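Local coordinates for protein fatty acid biosynthesis transcriptional regulator (Streptococcus pneumoniae, PDB 6JBX) that probably represses fatty acid synthesis genes as a DNA-binding transcriptional regulator of the MarR family, with acyl-ACP as co-repressor, at residues T48-V51 with I52-P56. Sequence-based numbering, arbitrary orientation.
Sequences TIDV and IGKAP
Thr-48 and Ile-52 lie side by side on the buried face of helix 43-54, part of the winged helix-turn-helix domain of this MarR-family regulator, where Thr-48 CG2 meets Ile-52 CD1 at 4.1 Å. With OG1 of Thr-48 turned away from the carbonyl carbon (chi1 -57°), the methyl takes the place opposite the backbone N, alongside Ile-52 CD1. Ile-52 CG1 packs closer still, 3.4 Å from Thr-48 O, the carbonyl that also accepts a nearly straight bond from Ile-52 N. Leu-78 of helix 71-84 touches both side chains, and Leu-101 and Leu-103 of the wing strand 99-103 cover Ile-52, tying the helix into the core of the domain.

The successive i to i+4 bonds continue with Gly-53 N to Ile-49 O (2.8 Å) and Lys-54 N to Asp-50 O. Ala-55 N to Val-51 O closes the series at a more bent 135°, just where Ala-55 leaves helical geometry ahead of Pro-56. The solvent side is looser: the exposed Lys-54 is drawn out nearly straight, its CG 3.5 Å from Asp-50 O. At the chain's far end its ammonium forms a salt bridge one turn back, NZ meeting Asp-50 OD2 on the syn side at 2.9 Å, 26° out of the carboxylate plane.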
ATOM      1  N   THR A  48      -4.200  10.440  -8.869  1.00 34.80           N
ATOM      2  CA  THR A  48      -4.051  11.512  -9.848  1.00 35.64           C
ATOM      3  C   THR A  48      -5.075  12.607  -9.557  1.00 35.73           C
ATOM      4  O   THR A  48      -4.715  13.776  -9.476  1.00 38.77           O
ATOM      5  CB  THR A  48      -4.151  10.990 -11.277  1.00 35.60           C
ATOM      6  OG1 THR A  48      -3.146   9.995 -11.426  1.00 34.99           O
ATOM      7  CG2 THR A  48      -3.960  12.072 -12.315  1.00 34.16           C
ATOM      8  N   ILE A  49      -6.318  12.230  -9.277  1.00 33.68           N
ATOM      9  CA  ILE A  49      -7.337  13.229  -8.984  1.00 33.89           C
ATOM     10  C   ILE A  49      -6.909  14.069  -7.771  1.00 40.11           C
ATOM     11  O   ILE A  49      -7.126  15.297  -7.729  1.00 38.95           O
ATOM     12  CB  ILE A  49      -8.719  12.584  -8.794  1.00 34.28           C
ATOM     13  CG1 ILE A  49      -9.254  12.047 -10.126  1.00 37.06           C
ATOM     14  CG2 ILE A  49      -9.697  13.543  -8.144  1.00 32.56           C
ATOM     15  CD1 ILE A  49     -10.604  11.402 -10.027  1.00 39.73           C
ATOM     16  N   ASP A  50      -6.333  13.406  -6.791  1.00 40.48           N
ATOM     17  CA  ASP A  50      -5.943  13.997  -5.500  1.00 42.45           C
ATOM     18  C   ASP A  50      -4.860  15.066  -5.705  1.00 38.38           C
ATOM     19  O   ASP A  50      -4.977  16.170  -5.203  1.00 37.25           O
ATOM     20  CB  ASP A  50      -5.427  12.884  -4.576  1.00 48.46           C
ATOM     21  CG  ASP A  50      -5.229  13.319  -3.146  1.00 57.94           C
ATOM     22  OD1 ASP A  50      -6.144  13.989  -2.611  1.00 62.20           O
ATOM     23  OD2 ASP A  50      -4.143  13.007  -2.598  1.00 66.70           O
ATOM     24  N   VAL A  51      -3.840  14.740  -6.469  1.00 35.06           N
ATOM     25  CA  VAL A  51      -2.795  15.701  -6.772  1.00 39.96           C
ATOM     26  C   VAL A  51      -3.421  16.946  -7.429  1.00 44.66           C
ATOM     27  O   VAL A  51      -3.135  18.079  -7.025  1.00 41.94           O
ATOM     28  CB  VAL A  51      -1.716  15.076  -7.673  1.00 39.85           C
ATOM     29  CG1 VAL A  51      -0.744  16.124  -8.185  1.00 44.80           C
ATOM     30  CG2 VAL A  51      -0.968  13.958  -6.964  1.00 40.16           C
ATOM     31  N   ILE A  52      -4.266  16.750  -8.446  1.00 39.72           N
ATOM     32  CA  ILE A  52      -4.816  17.882  -9.195  1.00 35.14           C
ATOM     33  C   ILE A  52      -5.724  18.700  -8.270  1.00 37.66           C
ATOM     34  O   ILE A  52      -5.730  19.922  -8.321  1.00 37.49           O
ATOM     35  CB  ILE A  52      -5.548  17.405 -10.466  1.00 35.03           C
ATOM     36  CG1 ILE A  52      -4.624  16.583 -11.362  1.00 34.61           C
ATOM     37  CG2 ILE A  52      -6.158  18.585 -11.232  1.00 35.43           C
ATOM     38  CD1 ILE A  52      -5.317  15.901 -12.524  1.00 36.80           C
ATOM     39  N   GLY A  53      -6.477  18.044  -7.400  1.00 34.94           N
ATOM     40  CA  GLY A  53      -7.434  18.783  -6.552  1.00 39.06           C
ATOM     41  C   GLY A  53      -6.737  19.652  -5.504  1.00 44.47           C
ATOM     42  O   GLY A  53      -7.171  20.774  -5.209  1.00 48.38           O
ATOM     43  N   LYS A  54      -5.633  19.157  -4.973  1.00 46.09           N
ATOM     44  CA  LYS A  54      -4.860  19.888  -3.962  1.00 52.77           C
ATOM     45  C   LYS A  54      -4.117  21.065  -4.614  1.00 52.63           C
ATOM     46  O   LYS A  54      -3.856  22.059  -3.953  1.00 48.63           O
ATOM     47  CB  LYS A  54      -3.846  18.962  -3.277  1.00 50.91           C
ATOM     48  CG  LYS A  54      -4.418  18.018  -2.232  1.00 59.22           C
ATOM     49  CD  LYS A  54      -3.420  16.952  -1.802  1.00 61.34           C
ATOM     50  CE  LYS A  54      -3.928  16.056  -0.689  1.00 67.66           C
ATOM     51  NZ  LYS A  54      -3.104  14.823  -0.584  1.00 75.07           N
ATOM     52  N   ALA A  55      -3.762  20.931  -5.893  1.00 49.62           N
ATOM     53  CA  ALA A  55      -2.931  21.924  -6.566  1.00 47.34           C
ATOM     54  C   ALA A  55      -3.514  22.270  -7.935  1.00 43.58           C
ATOM     55  O   ALA A  55      -2.974  21.832  -8.985  1.00 44.00           O
ATOM     56  CB  ALA A  55      -1.526  21.390  -6.708  1.00 46.23           C
ATOM     57  N   PRO A  56      -4.583  23.070  -7.948  1.00 46.25           N
ATOM     58  CA  PRO A  56      -5.182  23.459  -9.235  1.00 52.01           C
ATOM     59  C   PRO A  56      -4.127  24.066 -10.179  1.00 55.70           C
ATOM     60  O   PRO A  56      -3.188  24.727  -9.709  1.00 51.00           O
ATOM     61  CB  PRO A  56      -6.266  24.464  -8.834  1.00 53.40           C
ATOM     62  CG  PRO A  56      -6.721  23.949  -7.484  1.00 50.96           C
ATOM     63  CD  PRO A  56      -5.450  23.445  -6.830  1.00 47.23           C
TER